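Biuret hydrolase (Pseudomonas sp., PDB 6C62) hydrolyses 1-carboxybiuret to urea-1,3-dicarboxylate and ammonia in the bacterial breakdown of atrazine, as a member of the amidase family. Local coordinates at residues P64-L76 against L107-M120. Numbering follows the deposited sequence.
Sequences PPLAGLPYAVKNL and LKAAGAVLLGGLNM
Tyr71 lies beside Leu114 where strands 70-74 and 113-118 pair in parallel, the two strands of a beta-alpha-beta unit whose crossover includes helix 102-109. Backbone bonds make the frame. Tyr71 N donates to Val113 O and Tyr71 O receives Leu115 N, the latter at 2.8 Å; Val73 then uses both its N and O, bonding Gly116 O and Leu118 N. Between these two grips the pairing slips by one residue, for Tyr71 matches Leu114 but Val73 matches Gly117. Upstream, the turns of 64-69 dock on the Schellman end of the helix, Leu66 N reaching Ala110 O and Gly68 N reaching Gly111 O.

Apolar packing centres on the Tyr71 ring. With CG set between the backbone N and carbonyl carbon (chi1 75°), the ring leans across the neighbouring strand: Leu114 CD1 sits over one face, 4.0 Å from the ring centroid, in a CH-pi contact, while Leu107 CD1 comes within 3.5 Å of Tyr71 CE2 and Ala112 CB meets CE1. At the C-terminal ends of the strands, Met120 CB lies 3.6 Å from Lys74 CE; a bend at chi3 (-76°) carries Met120 CE toward Leu76 CD2.

Two waters bridge polar groups. One, at the Tyr71 ring edge, joins Tyr71 OH to Ala112 O; the other links Asn75 ND2 to Asn119 OD1, and Asn75 ND2 also bonds Thr39.

Lys74 NZ bonds Ser150 OG, consistent with the Ser-cisSer-Lys triad of amidases, with Ser174 the likely nucleophile; Ser151 and Ser169 also bond NZ. The pairing fixes the backbone of Lys74, whose extended chain runs away from strand 113-118, past Met120, to the serines of the probable active site.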
loop_
_atom_site.group_PDB
_atom_site.type_symbol
_atom_site.label_atom_id
_atom_site.label_comp_id
_atom_site.label_asym_id
_atom_site.label_seq_id
_atom_site.Cartn_x
_atom_site.Cartn_y
_atom_site.Cartn_z
ATOM N N PRO A 64 2.802 -35.539 -18.446
ATOM C CA PRO A 64 2.110 -34.487 -17.710
ATOM C C PRO A 64 0.997 -33.832 -18.598
ATOM O O PRO A 64 0.885 -34.117 -19.833
ATOM C CB PRO A 64 3.259 -33.560 -17.276
ATOM C CG PRO A 64 4.239 -33.723 -18.393
ATOM C CD PRO A 64 4.189 -35.188 -18.737
ATOM N N PRO A 65 0.121 -33.051 -17.986
ATOM C CA PRO A 65 -1.130 -32.668 -18.639
ATOM C C PRO A 65 -1.014 -31.772 -19.854
ATOM O O PRO A 65 -1.961 -31.731 -20.661
ATOM C CB PRO A 65 -1.884 -31.890 -17.557
ATOM C CG PRO A 65 -1.172 -32.159 -16.351
ATOM C CD PRO A 65 0.191 -32.601 -16.594
ATOM N N LEU A 66 0.087 -31.056 -19.997
ATOM C CA LEU A 66 0.294 -30.230 -21.214
ATOM C C LEU A 66 1.393 -30.798 -22.113
ATOM O O LEU A 66 1.986 -30.070 -22.918
ATOM C CB LEU A 66 0.642 -28.788 -20.822
ATOM C CG LEU A 66 -0.463 -28.045 -20.017
ATOM C CD1 LEU A 66 -0.049 -26.622 -19.719
ATOM C CD2 LEU A 66 -1.775 -28.021 -20.732
ATOM N N ALA A 67 1.687 -32.079 -22.005
ATOM C CA ALA A 67 2.854 -32.657 -22.690
ATOM C C ALA A 67 2.870 -32.450 -24.178
ATOM O O ALA A 67 2.003 -32.931 -24.898
ATOM C CB ALA A 67 2.980 -34.161 -22.385
ATOM N N GLY A 68 3.847 -31.684 -24.632
ATOM C CA GLY A 68 4.087 -31.425 -26.040
ATOM C C GLY A 68 3.368 -30.214 -26.608
ATOM O O GLY A 68 3.526 -29.915 -27.786
ATOM N N LEU A 69 2.583 -29.510 -25.797
ATOM C CA LEU A 69 1.730 -28.397 -26.278
ATOM C C LEU A 69 2.600 -27.164 -26.536
ATOM O O LEU A 69 3.273 -26.683 -25.649
ATOM C CB LEU A 69 0.646 -28.068 -25.266
ATOM C CG LEU A 69 -0.389 -27.040 -25.756
ATOM C CD1 LEU A 69 -1.379 -27.678 -26.705
ATOM C CD2 LEU A 69 -1.154 -26.417 -24.644
ATOM N N PRO A 70 2.634 -26.672 -27.774
ATOM C CA PRO A 70 3.384 -25.426 -27.982
ATOM C C PRO A 70 2.738 -24.182 -27.401
ATOM O O PRO A 70 1.495 -24.070 -27.347
ATOM C CB PRO A 70 3.393 -25.288 -29.500
ATOM C CG PRO A 70 3.056 -26.624 -30.027
ATOM C CD PRO A 70 2.125 -27.210 -29.038
ATOM N N TYR A 71 3.581 -23.240 -26.969
ATOM C CA TYR A 71 3.102 -21.960 -26.408
ATOM C C TYR A 71 4.168 -20.898 -26.626
ATOM O O TYR A 71 5.331 -21.215 -27.000
ATOM C CB TYR A 71 2.712 -22.075 -24.938
ATOM C CG TYR A 71 3.834 -22.165 -23.979
ATOM C CD1 TYR A 71 4.585 -23.346 -23.863
ATOM C CD2 TYR A 71 4.198 -21.089 -23.160
ATOM C CE1 TYR A 71 5.591 -23.448 -22.958
ATOM C CE2 TYR A 71 5.225 -21.197 -22.231
ATOM C CZ TYR A 71 5.912 -22.363 -22.110
ATOM O OH TYR A 71 7.014 -22.499 -21.229
ATOM N N ALA A 72 3.724 -19.666 -26.538
ATOM C CA ALA A 72 4.630 -18.528 -26.552
ATOM C C ALA A 72 4.207 -17.512 -25.520
ATOM O O ALA A 72 3.056 -17.544 -25.019
ATOM C CB ALA A 72 4.699 -17.931 -27.933
ATOM N N VAL A 73 5.121 -16.596 -25.172
ATOM C CA VAL A 73 4.830 -15.639 -24.055
ATOM C C VAL A 73 5.097 -14.188 -24.442
ATOM O O VAL A 73 6.054 -13.887 -25.162
ATOM C CB VAL A 73 5.651 -16.017 -22.790
ATOM C CG1 VAL A 73 5.305 -17.464 -22.397
ATOM C CG2 VAL A 73 7.141 -15.879 -23.009
ATOM N N LYS A 74 4.258 -13.286 -23.952
ATOM C CA LYS A 74 4.515 -11.862 -24.075
ATOM C C LYS A 74 5.933 -11.548 -23.598
ATOM O O LYS A 74 6.415 -12.137 -22.603
ATOM C CB LYS A 74 3.477 -11.147 -23.232
ATOM C CG LYS A 74 3.438 -9.642 -23.386
ATOM C CD LYS A 74 2.296 -9.115 -22.522
ATOM C CE LYS A 74 2.074 -7.637 -22.759
ATOM N NZ LYS A 74 0.873 -7.200 -21.996
ATOM N N ASN A 75 6.644 -10.684 -24.332
ATOM C CA ASN A 75 8.072 -10.511 -24.098
ATOM C C ASN A 75 8.426 -9.692 -22.858
ATOM O O ASN A 75 9.579 -9.347 -22.675
ATOM C CB ASN A 75 8.789 -10.091 -25.376
ATOM C CG ASN A 75 8.582 -8.629 -25.788
ATOM O OD1 ASN A 75 8.215 -7.782 -24.989
ATOM N ND2 ASN A 75 8.790 -8.358 -27.070
ATOM N N LEU A 76 7.454 -9.396 -21.976
ATOM C CA LEU A 76 7.771 -9.027 -20.596
ATOM C C LEU A 76 8.063 -10.259 -19.646
ATOM O O LEU A 76 8.478 -10.059 -18.493
ATOM C CB LEU A 76 6.700 -8.116 -20.026
ATOM C CG LEU A 76 5.242 -8.587 -19.954
ATOM C CD1 LEU A 76 5.081 -9.665 -18.916
ATOM C CD2 LEU A 76 4.285 -7.435 -19.612
ATOM N N LEU A 107 4.697 -24.055 -16.690
ATOM C CA LEU A 107 4.217 -24.601 -17.942
ATOM C C LEU A 107 5.197 -25.663 -18.444
ATOM O O LEU A 107 4.805 -26.700 -18.924
ATOM C CB LEU A 107 3.971 -23.530 -19.000
ATOM C CG LEU A 107 2.729 -22.634 -18.729
ATOM C CD1 LEU A 107 2.674 -21.521 -19.789
ATOM C CD2 LEU A 107 1.441 -23.398 -18.670
ATOM N N LYS A 108 6.485 -25.363 -18.358
ATOM C CA LYS A 108 7.539 -26.308 -18.696
ATOM C C LYS A 108 7.389 -27.646 -17.891
ATOM O O LYS A 108 7.424 -28.714 -18.494
ATOM C CB LYS A 108 8.911 -25.696 -18.470
ATOM C CG LYS A 108 10.012 -26.684 -18.701
ATOM C CD LYS A 108 11.382 -26.054 -18.619
ATOM C CE LYS A 108 12.374 -26.968 -17.896
ATOM N NZ LYS A 108 13.552 -27.541 -18.667
ATOM N N ALA A 109 7.185 -27.550 -16.575
ATOM C CA ALA A 109 6.966 -28.715 -15.697
ATOM C C ALA A 109 5.729 -29.495 -16.112
ATOM O O ALA A 109 5.676 -30.678 -15.879
ATOM C CB ALA A 109 6.850 -28.321 -14.204
ATOM N N ALA A 110 4.702 -28.821 -16.648
ATOM C CA ALA A 110 3.544 -29.508 -17.145
ATOM C C ALA A 110 3.733 -30.109 -18.564
ATOM O O ALA A 110 2.826 -30.715 -19.073
ATOM C CB ALA A 110 2.344 -28.562 -17.134
ATOM N N GLY A 111 4.906 -29.935 -19.169
ATOM C CA GLY A 111 5.270 -30.595 -20.434
ATOM C C GLY A 111 5.130 -29.683 -21.626
ATOM O O GLY A 111 5.328 -30.129 -22.708
ATOM N N ALA A 112 4.748 -28.412 -21.422
ATOM C CA ALA A 112 4.571 -27.514 -22.539
ATOM C C ALA A 112 5.920 -27.104 -23.135
ATOM O O ALA A 112 6.948 -27.080 -22.464
ATOM C CB ALA A 112 3.718 -26.335 -22.147
ATOM N N VAL A 113 5.876 -26.752 -24.405
ATOM C CA VAL A 113 7.046 -26.471 -25.239
ATOM C C VAL A 113 7.069 -25.023 -25.707
ATOM O O VAL A 113 6.178 -24.565 -26.487
ATOM C CB VAL A 113 7.024 -27.407 -26.479
ATOM C CG1 VAL A 113 8.137 -27.068 -27.451
ATOM C CG2 VAL A 113 7.151 -28.863 -26.019
ATOM N N LEU A 114 8.115 -24.293 -25.307
ATOM C CA LEU A 114 8.163 -22.863 -25.518
ATOM C C LEU A 114 8.744 -22.505 -26.876
ATOM O O LEU A 114 9.893 -22.868 -27.170
ATOM C CB LEU A 114 8.997 -22.188 -24.409
ATOM C CG LEU A 114 9.226 -20.683 -24.580
ATOM C CD1 LEU A 114 7.947 -19.966 -24.380
ATOM C CD2 LEU A 114 10.211 -20.200 -23.563
ATOM N N LEU A 115 7.984 -21.747 -27.659
ATOM C CA LEU A 115 8.386 -21.341 -28.986
ATOM C C LEU A 115 8.958 -19.939 -29.075
ATOM O O LEU A 115 9.700 -19.629 -30.065
ATOM C CB LEU A 115 7.219 -21.469 -29.955
ATOM C CG LEU A 115 7.169 -22.801 -30.685
ATOM C CD1 LEU A 115 7.332 -24.050 -29.855
ATOM C CD2 LEU A 115 5.804 -22.837 -31.297
ATOM N N GLY A 116 8.647 -19.078 -28.093
ATOM C CA GLY A 116 9.385 -17.832 -27.985
ATOM C C GLY A 116 8.610 -16.679 -27.377
ATOM O O GLY A 116 7.664 -16.901 -26.592
ATOM N N GLY A 117 9.077 -15.475 -27.704
ATOM C CA GLY A 117 8.602 -14.225 -27.077
ATOM C C GLY A 117 7.769 -13.426 -28.075
ATOM O O GLY A 117 8.066 -13.423 -29.277
ATOM N N LEU A 118 6.744 -12.756 -27.570
ATOM C CA LEU A 118 5.730 -12.078 -28.370
ATOM C C LEU A 118 5.695 -10.566 -28.197
ATOM O O LEU A 118 5.899 -10.023 -27.100
ATOM C CB LEU A 118 4.333 -12.646 -28.039
ATOM C CG LEU A 118 4.211 -14.142 -28.192
ATOM C CD1 LEU A 118 2.871 -14.567 -27.660
ATOM C CD2 LEU A 118 4.363 -14.587 -29.640
ATOM N N ASN A 119 5.337 -9.897 -29.293
ATOM C CA ASN A 119 5.295 -8.426 -29.372
ATOM C C ASN A 119 4.232 -7.851 -28.406
ATOM O O ASN A 119 3.217 -8.508 -28.108
ATOM C CB ASN A 119 4.994 -8.000 -30.819
ATOM C CG ASN A 119 5.338 -6.549 -31.131
ATOM O OD1 ASN A 119 6.225 -5.940 -30.520
ATOM N ND2 ASN A 119 4.607 -5.977 -32.146
ATOM N N MET A 120 4.482 -6.621 -27.941
ATOM C CA MET A 120 3.644 -5.927 -27.003
ATOM C C MET A 120 3.836 -4.432 -27.132
ATOM O O MET A 120 4.839 -3.971 -27.651
ATOM C CB MET A 120 3.922 -6.398 -25.574
ATOM C CG MET A 120 5.398 -6.248 -25.136
ATOM S SD MET A 120 5.696 -6.535 -23.376
ATOM C CE MET A 120 5.113 -5.055 -22.563
HETATM O O HOH W 1 8.554 -24.868 -21.762
HETATM O O HOH W 2 8.042 -5.884 -28.587
#